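PDB 6YP6: NanS-p from Escherichia phage vB_EcoP_24B, which probably binds carbohydrate, as part of a conserved NanS-p-type carbohydrate esterase encoded by a Shiga toxin-carrying phage. Local coordinates for residues A82-Q87 with A203-L208; A91-V96 with T197-G202; G143-F148 with P169-Q174; M129-K134 with Q183-A188. All blocks are in the same frame, centred on the assembly; numbering follows the deposited sequence.

In the fold
Four loops close one within another. From the N terminus, the chain passes the first segment of contact 1 in loop 82-87, of contact 2 on strand 88-95, of contact 4 at the end of strand 125-130 and of contact 3 on strand 140-147. It then closes them in reverse order: contact 3 at 169-174, contact 4 at 183-188, contact 2 at 197-202 and contact 1 at 203-208. Contact 3 joins the two antiparallel sheets, contact 2 pairs strands within one sheet, contact 1 ties the loop before strand 88-95 to the start of strand 207-216 in the other, and contact 4 fastens two loops. Phe-148 packs on Tyr-205 between contacts 3 and 1; Tyr-93 meets Val-186 between contacts 2 and 4.

Contact 1: A82-Q87 with A203-L208; sequences ALAANQ and ATYPVL
The ring of Tyr-205 is covered on one face by the side-chain amide of Gln-87, whose OE1 sits 3.2 Å above the ring plane over its centre. The amide stands steeply to the ring, the two planes 69° apart, so the oxygen dips toward the aromatic surface instead of lying flat on it. The chain leading to it also touches: Gln-87 CB is 3.6 Å from Tyr-205 CE2, and CG makes an off-centre CH-pi contact 4.2 Å from the ring centroid. With CG turned opposite the backbone N (chi1 -172°) and the chain extended beyond, Gln-87 is laid across the ring. On the other side of the ring plane lies the ring of Phe-148.

At the ring edge, near its plane, Ala-82 O comes within 3.2 Å of Tyr-205 CE1, and Leu-83 CA lies 3.6 Å from the phenol OH. The hydroxyl itself is gripped from the loop: Ala-84 N donates to Tyr-205 OH at 2.9 Å, almost perfectly straight at 176°. Thr-121 OG1 bonds the same hydroxyl, so two partners hold the phenol oxygen. The loop that offers Ala-84 N is shaped by a type II turn from Ala-84 to Gln-87, closed by Gln-87 N to Ala-84 O at 3.3 Å.

The contact lies near the surface and joins the loop between strands 71-79 and 88-95 to the lead-in of strand 207-216. Tyr-205 also packs on Val-79 of strand 71-79 and Val-89 of strand 88-95, and Gln-87 pairs through its backbone with Thr-121 of strand 113-121.

Contact 2: A91-V96 with T197-G202; sequences AFYWPV and TDITRG
An antiparallel hydrogen-bonded pair, Ala-91 with Thr-197, marks the point where strand 193-197 ends beside strand 88-95 and turns off into a loop. Ala-91 N donates to Thr-197 O at 2.8 Å, and Thr-197 N returns a bond to Ala-91 O at 3.0 Å. The loop begins with an ST turn: Thr-197 OG1 lies opposite its backbone N (chi1 178°) and accepts from Ile-199 N at 3.0 Å. The same oxygen is hydrogen-bonded to Trp-54 O, so this buried hydroxyl has partners on two chain segments.

That rotation also points the methyl CG2 of Thr-197 at the Tyr-93 ring, 3.6 Å from CE2, the side chains crossing at a slant. Ile-199 brings CG1 to 3.8 Å from Ala-91 CB, with CD1 equally near that methyl. Ile-199 CG1 passes 4.1 Å from Tyr-93 OH, crossing the tyrosine at about a right angle. Ala-91 CB, Thr-197 CG2, the Tyr-93 ring and Ile-199 thus pack together on one face of the sheet.

Strand 113-121 flanks strand 88-95 on its other side, where the backbone of Phe-92 is hydrogen-bonded to that of Phe-117; the Tyr-93 backbone bonds His-195 in strand 193-197, and its ring stacks on Phe-189.

Contact 3: G143-F148 with P169-Q174; sequences GTFGAF and PVIDGQ
Gly-143, Phe-145 and Ile-171 meet where the two antiparallel sheets of the sandwich face each other, strand 143-145 from one and strand 169-171 from the other. The short strand axes run 8.1 Å apart and nearly parallel, 20° between their directions. No direct hydrogen bond joins the segments; side chains fill the gap.

Apolar packing centres on Ile-171, which splits its branches. Ile-171 CG2 touches Phe-145 CD2 at 3.5 Å, obliquely to the ring, and lies equally close to Thr-144 O. With CG1 opposite the carbonyl carbon (chi1 -65°) and the chain extended beyond it, Ile-171 CD1 reaches to 3.7 Å from Gly-143 CA. Ile-171 and Phe-145 both rest on Leu-155 of strand 152-159, and the phenyl ring also meets Phe-77 edge-to-face.

A type I' turn from Ile-171 to Gln-174 joins strands 166-171 and 174-180 in a tight hairpin and carries Asp-172. On the other segment, Thr-144 OG1 accepts from Gly-146 N at 3.0 Å in an ST turn, just where the chain rounds a corner, and is also hydrogen-bonded to Leu-126 O of the neighbouring strand.

Polar contacts gather at Asp-172. Its carboxylate is held by His-153 ND1 and Thr-154 N, and Asp-172 OD2 lies at the edge of the Phe-145 ring, 3.8 Å from Phe-145 CD2. One water spans the gap, donating to Phe-145 O at 3.0 Å and to Asp-172 OD2 at 2.7 Å.

Contact 4: M129-K134 with Q183-A188; sequences MYHNAK and QSPVSA
His-131 and Ser-184 both turn their side chains opposite the backbone N, at chi1 -170° for the imidazole and 164° for the hydroxyl. The first swings the ring out to meet Val-186 and Pro-185; the second aims OG at the His-131 carbonyl. Val-186 touches with its CG2 methyl.

Ser-184 OG donates to His-131 O at 2.8 Å, with a C=O...donor angle of 162°. The same hydroxyl accepts from Val-186 N at 3.1 Å, nearly straight, so it is used in both directions and its rotation is fixed. Beside it, Val-186 CG2 sits over one face of the His-131 imidazole, 3.6 Å from the centroid but displaced toward the rim, a CH-pi contact that comes closest at ND1. Pro-185 CG approaches the ring at a slant, 3.9 Å from His-131 NE2, and presses on Ala-133 O at 3.3 Å. That carbonyl oxygen lies in the plane of the imidazole at its edge.

Asn-132 CB lies 3.9 Å from Gln-183 O. Asn-132 CB also covers one face of the Tyr-130 ring, while ND2 bonds Thr-182 OG1 and Tyr-130 OH is hydrogen-bonded to Thr-182 N. The touching parts of the two loops run at roughly a right angle, one leaving strand 125-130 and the other leading toward strand 193-197. Val-186 carries the packing on to Tyr-93.

Two compact turns make the junction: an inverse gamma turn centred on His-131, and an ST turn in which Ser-184 OG receives the N-H two residues on.

Contact 1: A82-Q87 with A203-L208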
loop_
_atom_site.group_PDB
_atom_site.type_symbol
_atom_site.label_atom_id
_atom_site.label_comp_id
_atom_site.label_asym_id
_atom_site.label_seq_id
_atom_site.Cartn_x
_atom_site.Cartn_y
_atom_site.Cartn_z
ATOM N N ALA A 82 15.705 1.487 13.847
ATOM C CA ALA A 82 15.428 0.843 15.125
ATOM C C ALA A 82 13.921 0.748 15.378
ATOM O O ALA A 82 13.147 1.626 14.994
ATOM C CB ALA A 82 16.052 1.654 16.260
ATOM N N LEU A 83 13.506 -0.316 16.060
ATOM C CA LEU A 83 12.116 -0.443 16.471
ATOM C C LEU A 83 11.730 0.721 17.382
ATOM O O LEU A 83 12.379 0.958 18.410
ATOM C CB LEU A 83 11.903 -1.760 17.203
ATOM C CG LEU A 83 10.565 -1.960 17.913
ATOM C CD1 LEU A 83 9.395 -1.925 16.949
ATOM C CD2 LEU A 83 10.593 -3.283 18.657
ATOM N N ALA A 84 10.663 1.431 17.010
ATOM C CA ALA A 84 10.093 2.511 17.803
ATOM C C ALA A 84 8.592 2.271 17.904
ATOM O O ALA A 84 7.903 2.176 16.879
ATOM C CB ALA A 84 10.372 3.869 17.159
ATOM N N ALA A 85 8.078 2.201 19.129
ATOM C CA ALA A 85 6.673 1.886 19.321
ATOM C C ALA A 85 5.802 2.909 18.602
ATOM O O ALA A 85 6.000 4.119 18.733
ATOM C CB ALA A 85 6.339 1.913 20.808
ATOM N N ASN A 86 4.814 2.412 17.861
ATOM C CA ASN A 86 3.731 3.179 17.238
ATOM C C ASN A 86 4.150 3.935 15.987
ATOM O O ASN A 86 3.312 4.617 15.383
ATOM C CB ASN A 86 3.036 4.078 18.263
ATOM C CG ASN A 86 2.633 3.285 19.500
ATOM O OD1 ASN A 86 2.102 2.173 19.385
ATOM N ND2 ASN A 86 2.928 3.814 20.675
ATOM N N GLN A 87 5.386 3.792 15.540
ATOM C CA GLN A 87 5.879 4.531 14.383
ATOM C C GLN A 87 5.392 3.934 13.067
ATOM O O GLN A 87 5.260 2.718 12.920
ATOM C CB GLN A 87 7.406 4.552 14.456
ATOM C CG GLN A 87 8.094 5.423 13.441
ATOM C CD GLN A 87 9.541 5.615 13.821
ATOM O OE1 GLN A 87 10.439 4.932 13.286
ATOM N NE2 GLN A 87 9.784 6.474 14.771
ATOM N N ALA A 203 8.567 11.945 12.260
ATOM C CA ALA A 203 9.488 10.913 11.812
ATOM C C ALA A 203 8.762 9.591 11.579
ATOM O O ALA A 203 7.964 9.141 12.410
ATOM C CB ALA A 203 10.589 10.701 12.844
ATOM N N THR A 204 9.114 8.953 10.467
ATOM C CA THR A 204 8.660 7.624 10.075
ATOM C C THR A 204 9.892 6.784 9.746
ATOM O O THR A 204 11.004 7.298 9.596
ATOM C CB THR A 204 7.722 7.708 8.860
ATOM O OG1 THR A 204 8.458 8.269 7.765
ATOM C CG2 THR A 204 6.496 8.548 9.186
ATOM N N TYR A 205 9.711 5.472 9.611
ATOM C CA TYR A 205 10.841 4.625 9.254
ATOM C C TYR A 205 11.267 4.892 7.812
ATOM O O TYR A 205 10.421 4.867 6.911
ATOM C CB TYR A 205 10.485 3.145 9.321
ATOM C CG TYR A 205 10.198 2.576 10.685
ATOM C CD1 TYR A 205 11.217 2.124 11.500
ATOM C CD2 TYR A 205 8.885 2.435 11.141
ATOM C CE1 TYR A 205 10.951 1.571 12.729
ATOM C CE2 TYR A 205 8.613 1.881 12.376
ATOM C CZ TYR A 205 9.660 1.452 13.168
ATOM O OH TYR A 205 9.446 0.891 14.410
ATOM N N PRO A 206 12.560 5.059 7.535
ATOM C CA PRO A 206 13.009 4.963 6.140
ATOM C C PRO A 206 12.580 3.613 5.580
ATOM O O PRO A 206 12.600 2.599 6.285
ATOM C CB PRO A 206 14.529 5.091 6.245
ATOM C CG PRO A 206 14.745 5.817 7.541
ATOM C CD PRO A 206 13.687 5.280 8.456
ATOM N N VAL A 207 12.180 3.591 4.310
ATOM C CA VAL A 207 11.712 2.359 3.680
ATOM C C VAL A 207 12.351 2.203 2.310
ATOM O O VAL A 207 12.509 3.178 1.564
ATOM C CB VAL A 207 10.165 2.301 3.622
ATOM C CG1 VAL A 207 9.575 3.348 2.692
ATOM C CG2 VAL A 207 9.663 0.898 3.237
ATOM N N LEU A 208 12.707 0.965 1.984
ATOM C CA LEU A 208 13.184 0.590 0.664
ATOM C C LEU A 208 12.055 -0.139 -0.052
ATOM O O LEU A 208 11.468 -1.079 0.493
ATOM C CB LEU A 208 14.406 -0.322 0.749
ATOM C CG LEU A 208 15.759 0.379 0.851
ATOM C CD1 LEU A 208 15.856 1.222 2.082
ATOM C CD2 LEU A 208 16.865 -0.661 0.811
#

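Contact 2: A91-V96 with T197-G202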
loop_
_atom_site.group_PDB
_atom_site.type_symbol
_atom_site.label_atom_id
_atom_site.label_comp_id
_atom_site.label_asym_id
_atom_site.label_seq_id
_atom_site.Cartn_x
_atom_site.Cartn_y
_atom_site.Cartn_z
ATOM N N ALA A 91 1.394 3.970 4.031
ATOM C CA ALA A 91 0.015 3.620 3.756
ATOM C C ALA A 91 -0.230 3.607 2.252
ATOM O O ALA A 91 0.420 4.321 1.482
ATOM C CB ALA A 91 -0.954 4.630 4.393
ATOM N N PHE A 92 -1.219 2.807 1.866
ATOM C CA PHE A 92 -1.727 2.670 0.505
ATOM C C PHE A 92 -3.202 3.054 0.520
ATOM O O PHE A 92 -4.009 2.390 1.176
ATOM C CB PHE A 92 -1.625 1.207 0.028
ATOM C CG PHE A 92 -0.222 0.686 -0.006
ATOM C CD1 PHE A 92 0.378 0.205 1.148
ATOM C CD2 PHE A 92 0.517 0.689 -1.180
ATOM C CE1 PHE A 92 1.695 -0.256 1.125
ATOM C CE2 PHE A 92 1.839 0.239 -1.194
ATOM C CZ PHE A 92 2.412 -0.242 -0.042
ATOM N N TYR A 93 -3.555 4.116 -0.206
ATOM C CA TYR A 93 -4.930 4.566 -0.330
ATOM C C TYR A 93 -5.322 4.557 -1.798
ATOM O O TYR A 93 -4.614 5.118 -2.644
ATOM C CB TYR A 93 -5.118 5.992 0.190
ATOM C CG TYR A 93 -4.653 6.228 1.569
ATOM C CD1 TYR A 93 -5.259 5.609 2.634
ATOM C CD2 TYR A 93 -3.594 7.107 1.814
ATOM C CE1 TYR A 93 -4.804 5.842 3.935
ATOM C CE2 TYR A 93 -3.147 7.352 3.087
ATOM C CZ TYR A 93 -3.752 6.710 4.136
ATOM O OH TYR A 93 -3.303 6.976 5.419
ATOM N N TRP A 94 -6.474 3.975 -2.102
ATOM C CA TRP A 94 -6.998 3.954 -3.469
ATOM C C TRP A 94 -8.480 4.311 -3.418
ATOM O O TRP A 94 -9.352 3.426 -3.488
ATOM C CB TRP A 94 -6.760 2.605 -4.139
ATOM C CG TRP A 94 -7.125 2.528 -5.588
ATOM C CD1 TRP A 94 -7.627 3.513 -6.406
ATOM C CD2 TRP A 94 -7.037 1.353 -6.387
ATOM N NE1 TRP A 94 -7.854 3.009 -7.656
ATOM C CE2 TRP A 94 -7.498 1.684 -7.674
ATOM C CE3 TRP A 94 -6.611 0.044 -6.134
ATOM C CZ2 TRP A 94 -7.547 0.753 -8.702
ATOM C CZ3 TRP A 94 -6.656 -0.871 -7.152
ATOM C CH2 TRP A 94 -7.119 -0.518 -8.424
ATOM N N PRO A 95 -8.796 5.595 -3.282
ATOM C CA PRO A 95 -10.192 6.032 -3.372
ATOM C C PRO A 95 -10.653 5.875 -4.810
ATOM O O PRO A 95 -9.876 6.082 -5.742
ATOM C CB PRO A 95 -10.138 7.510 -2.954
ATOM C CG PRO A 95 -8.698 7.910 -2.978
ATOM C CD PRO A 95 -7.848 6.723 -3.154
ATOM N N VAL A 96 -11.923 5.512 -4.997
ATOM C CA VAL A 96 -12.481 5.348 -6.331
ATOM C C VAL A 96 -13.710 6.236 -6.482
ATOM O O VAL A 96 -14.463 6.470 -5.531
ATOM C CB VAL A 96 -12.768 3.871 -6.677
ATOM C CG1 VAL A 96 -11.455 3.100 -6.719
ATOM C CG2 VAL A 96 -13.730 3.224 -5.702
ATOM N N THR A 197 2.162 6.688 0.809
ATOM C CA THR A 197 2.643 7.827 1.586
ATOM C C THR A 197 3.131 7.383 2.950
ATOM O O THR A 197 2.645 6.394 3.482
ATOM C CB THR A 197 1.507 8.866 1.741
ATOM O OG1 THR A 197 1.954 9.968 2.531
ATOM C CG2 THR A 197 0.270 8.271 2.406
ATOM N N ASP A 198 4.049 8.146 3.538
ATOM C CA ASP A 198 4.408 7.908 4.937
ATOM C C ASP A 198 3.529 8.678 5.927
ATOM O O ASP A 198 3.832 8.663 7.120
ATOM C CB ASP A 198 5.902 8.115 5.218
ATOM C CG ASP A 198 6.324 9.568 5.242
ATOM O OD1 ASP A 198 5.693 10.382 4.548
ATOM O OD2 ASP A 198 7.305 9.885 5.976
ATOM N N ILE A 199 2.429 9.282 5.456
ATOM C CA ILE A 199 1.286 9.674 6.278
ATOM C C ILE A 199 1.489 10.998 7.008
ATOM O O ILE A 199 0.669 11.919 6.896
ATOM C CB ILE A 199 0.895 8.565 7.286
ATOM C CG1 ILE A 199 0.647 7.217 6.592
ATOM C CG2 ILE A 199 -0.334 8.992 8.087
ATOM C CD1 ILE A 199 0.556 6.043 7.565
ATOM N N THR A 200 2.547 11.085 7.801
ATOM C CA THR A 200 2.727 12.131 8.786
ATOM C C THR A 200 3.986 12.931 8.497
ATOM O O THR A 200 4.940 12.429 7.897
ATOM C CB THR A 200 2.795 11.489 10.182
ATOM O OG1 THR A 200 2.988 12.501 11.165
ATOM C CG2 THR A 200 3.940 10.477 10.317
ATOM N N ARG A 201 3.984 14.197 8.936
ATOM C CA ARG A 201 5.211 14.989 8.880
ATOM C C ARG A 201 6.225 14.553 9.931
ATOM O O ARG A 201 7.422 14.832 9.787
ATOM C CB ARG A 201 4.894 16.470 9.074
ATOM C CG ARG A 201 4.147 17.088 7.918
ATOM C CD ARG A 201 3.696 18.497 8.268
ATOM N NE ARG A 201 3.365 19.263 7.077
ATOM C CZ ARG A 201 4.218 20.058 6.435
ATOM N NH1 ARG A 201 5.463 20.204 6.872
ATOM N NH2 ARG A 201 3.818 20.715 5.357
ATOM N N GLY A 202 5.769 13.897 10.992
ATOM C CA GLY A 202 6.660 13.403 12.018
ATOM C C GLY A 202 7.538 12.283 11.491
ATOM O O GLY A 202 7.335 11.739 10.405
#

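Contact 3: G143-F148 with P169-Q174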
loop_
_atom_site.group_PDB
_atom_site.type_symbol
_atom_site.label_atom_id
_atom_site.label_comp_id
_atom_site.label_asym_id
_atom_site.label_seq_id
_atom_site.Cartn_x
_atom_site.Cartn_y
_atom_site.Cartn_z
ATOM N N GLY A 143 -3.151 -8.280 10.013
ATOM C CA GLY A 143 -2.144 -9.299 10.220
ATOM C C GLY A 143 -0.850 -8.646 10.653
ATOM O O GLY A 143 -0.774 -7.438 10.855
ATOM N N THR A 144 0.166 -9.486 10.799
ATOM C CA THR A 144 1.474 -9.025 11.225
ATOM C C THR A 144 2.543 -9.767 10.449
ATOM O O THR A 144 2.372 -10.932 10.089
ATOM C CB THR A 144 1.662 -9.224 12.739
ATOM O OG1 THR A 144 2.932 -8.710 13.127
ATOM C CG2 THR A 144 1.609 -10.690 13.159
ATOM N N PHE A 145 3.668 -9.093 10.232
ATOM C CA PHE A 145 4.877 -9.719 9.722
ATOM C C PHE A 145 5.691 -10.359 10.831
ATOM O O PHE A 145 6.740 -10.940 10.551
ATOM C CB PHE A 145 5.754 -8.687 9.002
ATOM C CG PHE A 145 5.066 -7.995 7.852
ATOM C CD1 PHE A 145 4.383 -6.814 8.060
ATOM C CD2 PHE A 145 5.113 -8.504 6.561
ATOM C CE1 PHE A 145 3.749 -6.156 7.034
ATOM C CE2 PHE A 145 4.463 -7.836 5.517
ATOM C CZ PHE A 145 3.780 -6.671 5.769
ATOM N N GLY A 146 5.229 -10.271 12.072
ATOM C CA GLY A 146 5.974 -10.775 13.198
ATOM C C GLY A 146 6.874 -9.711 13.800
ATOM O O GLY A 146 6.721 -8.505 13.558
ATOM N N ALA A 147 7.823 -10.174 14.613
ATOM C CA ALA A 147 8.733 -9.263 15.288
ATOM C C ALA A 147 9.385 -8.346 14.264
ATOM O O ALA A 147 9.841 -8.785 13.210
ATOM C CB ALA A 147 9.794 -10.063 16.033
ATOM N N PHE A 148 9.445 -7.062 14.593
ATOM C CA PHE A 148 10.008 -6.089 13.675
ATOM C C PHE A 148 11.452 -6.425 13.331
ATOM O O PHE A 148 12.240 -6.824 14.191
ATOM C CB PHE A 148 9.963 -4.702 14.306
ATOM C CG PHE A 148 10.611 -3.644 13.473
ATOM C CD1 PHE A 148 9.969 -3.137 12.361
ATOM C CD2 PHE A 148 11.872 -3.176 13.783
ATOM C CE1 PHE A 148 10.562 -2.164 11.590
ATOM C CE2 PHE A 148 12.467 -2.198 13.017
ATOM C CZ PHE A 148 11.813 -1.683 11.913
ATOM N N PRO A 169 -5.496 -10.790 2.637
ATOM C CA PRO A 169 -4.129 -10.277 2.730
ATOM C C PRO A 169 -3.154 -11.436 2.634
ATOM O O PRO A 169 -3.429 -12.531 3.123
ATOM C CB PRO A 169 -4.101 -9.626 4.113
ATOM C CG PRO A 169 -5.078 -10.467 4.939
ATOM C CD PRO A 169 -6.108 -10.981 3.970
ATOM N N VAL A 170 -2.025 -11.197 1.978
ATOM C CA VAL A 170 -0.977 -12.194 1.797
ATOM C C VAL A 170 0.294 -11.584 2.368
ATOM O O VAL A 170 0.787 -10.568 1.857
ATOM C CB VAL A 170 -0.797 -12.601 0.329
ATOM C CG1 VAL A 170 0.088 -13.827 0.253
ATOM C CG2 VAL A 170 -2.144 -12.863 -0.336
ATOM N N ILE A 171 0.806 -12.169 3.441
ATOM C CA ILE A 171 1.885 -11.606 4.237
ATOM C C ILE A 171 3.077 -12.542 4.104
ATOM O O ILE A 171 3.021 -13.701 4.532
ATOM C CB ILE A 171 1.450 -11.409 5.697
ATOM C CG1 ILE A 171 0.339 -10.347 5.750
ATOM C CG2 ILE A 171 2.622 -11.021 6.572
ATOM C CD1 ILE A 171 -0.372 -10.236 7.087
ATOM N N ASP A 172 4.147 -12.059 3.475
ATOM C CA ASP A 172 5.337 -12.884 3.248
ATOM C C ASP A 172 4.965 -14.229 2.620
ATOM O O ASP A 172 5.489 -15.283 2.986
ATOM C CB ASP A 172 6.153 -13.036 4.530
ATOM C CG ASP A 172 6.871 -11.754 4.914
ATOM O OD1 ASP A 172 7.121 -10.928 4.024
ATOM O OD2 ASP A 172 7.207 -11.583 6.097
ATOM N N GLY A 173 4.055 -14.182 1.646
ATOM C CA GLY A 173 3.704 -15.352 0.864
ATOM C C GLY A 173 2.668 -16.263 1.475
ATOM O O GLY A 173 2.377 -17.314 0.893
ATOM N N GLN A 174 2.097 -15.902 2.617
ATOM C CA GLN A 174 1.094 -16.728 3.268
ATOM C C GLN A 174 -0.162 -15.921 3.525
ATOM O O GLN A 174 -0.100 -14.825 4.080
ATOM C CB GLN A 174 1.646 -17.272 4.579
ATOM C CG GLN A 174 0.808 -18.318 5.217
ATOM C CD GLN A 174 1.589 -19.052 6.285
ATOM O OE1 GLN A 174 2.619 -19.666 6.005
ATOM N NE2 GLN A 174 1.122 -18.966 7.519
HETATM O O HOH W 1 6.361 -12.889 8.281
#

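Contact 4: M129-K134 with Q183-A188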
loop_
_atom_site.group_PDB
_atom_site.type_symbol
_atom_site.label_atom_id
_atom_site.label_comp_id
_atom_site.label_asym_id
_atom_site.label_seq_id
_atom_site.Cartn_x
_atom_site.Cartn_y
_atom_site.Cartn_z
ATOM N N MET A 129 -2.615 -2.785 8.955
ATOM C CA MET A 129 -3.853 -2.277 9.510
ATOM C C MET A 129 -4.754 -1.760 8.395
ATOM O O MET A 129 -4.280 -1.315 7.353
ATOM C CB MET A 129 -3.547 -1.091 10.446
ATOM C CG MET A 129 -2.566 -1.395 11.555
ATOM S SD MET A 129 -3.135 -2.596 12.777
ATOM C CE MET A 129 -4.519 -1.739 13.493
ATOM N N TYR A 130 -6.061 -1.797 8.647
ATOM C CA TYR A 130 -7.077 -1.272 7.739
ATOM C C TYR A 130 -7.684 -0.031 8.364
ATOM O O TYR A 130 -8.304 -0.109 9.430
ATOM C CB TYR A 130 -8.141 -2.345 7.495
ATOM C CG TYR A 130 -9.224 -2.035 6.484
ATOM C CD1 TYR A 130 -9.084 -1.065 5.509
ATOM C CD2 TYR A 130 -10.400 -2.769 6.495
ATOM C CE1 TYR A 130 -10.094 -0.822 4.575
ATOM C CE2 TYR A 130 -11.410 -2.530 5.585
ATOM C CZ TYR A 130 -11.257 -1.563 4.620
ATOM O OH TYR A 130 -12.282 -1.331 3.728
ATOM N N HIS A 131 -7.510 1.109 7.695
ATOM C CA HIS A 131 -8.051 2.387 8.163
ATOM C C HIS A 131 -9.508 2.507 7.722
ATOM O O HIS A 131 -9.859 3.205 6.765
ATOM C CB HIS A 131 -7.214 3.524 7.612
ATOM C CG HIS A 131 -7.525 4.862 8.208
ATOM N ND1 HIS A 131 -6.683 5.940 8.045
ATOM C CD2 HIS A 131 -8.558 5.304 8.969
ATOM C CE1 HIS A 131 -7.192 6.989 8.670
ATOM N NE2 HIS A 131 -8.333 6.635 9.229
ATOM N N ASN A 132 -10.373 1.784 8.425
ATOM C CA ASN A 132 -11.787 1.772 8.085
ATOM C C ASN A 132 -12.669 2.231 9.241
ATOM O O ASN A 132 -13.894 2.146 9.123
ATOM C CB ASN A 132 -12.250 0.416 7.544
ATOM C CG ASN A 132 -12.393 -0.616 8.626
ATOM O OD1 ASN A 132 -11.671 -0.622 9.620
ATOM N ND2 ASN A 132 -13.339 -1.521 8.428
ATOM N N ALA A 133 -12.089 2.776 10.308
ATOM C CA ALA A 133 -12.830 3.285 11.446
ATOM C C ALA A 133 -12.540 4.767 11.637
ATOM O O ALA A 133 -11.508 5.274 11.216
ATOM C CB ALA A 133 -12.462 2.511 12.718
ATOM N N LYS A 134 -13.467 5.462 12.302
ATOM C CA LYS A 134 -13.264 6.884 12.568
ATOM C C LYS A 134 -12.047 7.140 13.451
ATOM O O LYS A 134 -11.329 8.119 13.239
ATOM C CB LYS A 134 -14.503 7.479 13.227
ATOM C CG LYS A 134 -15.703 7.607 12.318
ATOM C CD LYS A 134 -16.823 8.365 13.032
ATOM C CE LYS A 134 -18.206 7.922 12.603
ATOM N NZ LYS A 134 -18.598 6.629 13.234
ATOM N N GLN A 183 -16.924 0.911 3.961
ATOM C CA GLN A 183 -16.668 2.340 3.852
ATOM C C GLN A 183 -15.576 2.748 4.840
ATOM O O GLN A 183 -15.330 2.089 5.851
ATOM C CB GLN A 183 -17.954 3.127 4.096
ATOM C CG GLN A 183 -19.039 2.793 3.073
ATOM C CD GLN A 183 -20.241 3.705 3.144
ATOM O OE1 GLN A 183 -20.214 4.733 3.814
ATOM N NE2 GLN A 183 -21.304 3.342 2.434
ATOM N N SER A 184 -14.923 3.866 4.538
ATOM C CA SER A 184 -13.798 4.359 5.318
ATOM C C SER A 184 -13.902 5.872 5.451
ATOM O O SER A 184 -14.473 6.526 4.578
ATOM C CB SER A 184 -12.481 4.030 4.596
ATOM O OG SER A 184 -11.377 4.768 5.084
ATOM N N PRO A 185 -13.342 6.439 6.525
ATOM C CA PRO A 185 -13.364 7.901 6.675
ATOM C C PRO A 185 -12.328 8.626 5.840
ATOM O O PRO A 185 -12.369 9.863 5.782
ATOM C CB PRO A 185 -13.056 8.093 8.168
ATOM C CG PRO A 185 -12.160 6.957 8.486
ATOM C CD PRO A 185 -12.715 5.789 7.693
ATOM N N VAL A 186 -11.388 7.911 5.215
ATOM C CA VAL A 186 -10.332 8.582 4.467
ATOM C C VAL A 186 -10.950 9.319 3.289
ATOM O O VAL A 186 -11.655 8.728 2.461
ATOM C CB VAL A 186 -9.254 7.577 4.033
ATOM C CG1 VAL A 186 -8.204 8.269 3.171
ATOM C CG2 VAL A 186 -8.605 6.919 5.253
ATOM N N SER A 187 -10.667 10.618 3.205
ATOM C CA SER A 187 -11.298 11.490 2.226
ATOM C C SER A 187 -10.338 12.442 1.543
ATOM O O SER A 187 -10.738 13.055 0.556
ATOM C CB SER A 187 -12.388 12.334 2.895
ATOM O OG SER A 187 -11.825 13.128 3.925
ATOM N N ALA A 188 -9.104 12.595 2.019
ATOM C CA ALA A 188 -8.237 13.688 1.598
ATOM C C ALA A 188 -7.455 13.397 0.326
ATOM O O ALA A 188 -6.707 14.267 -0.131
ATOM C CB ALA A 188 -7.237 14.029 2.711
#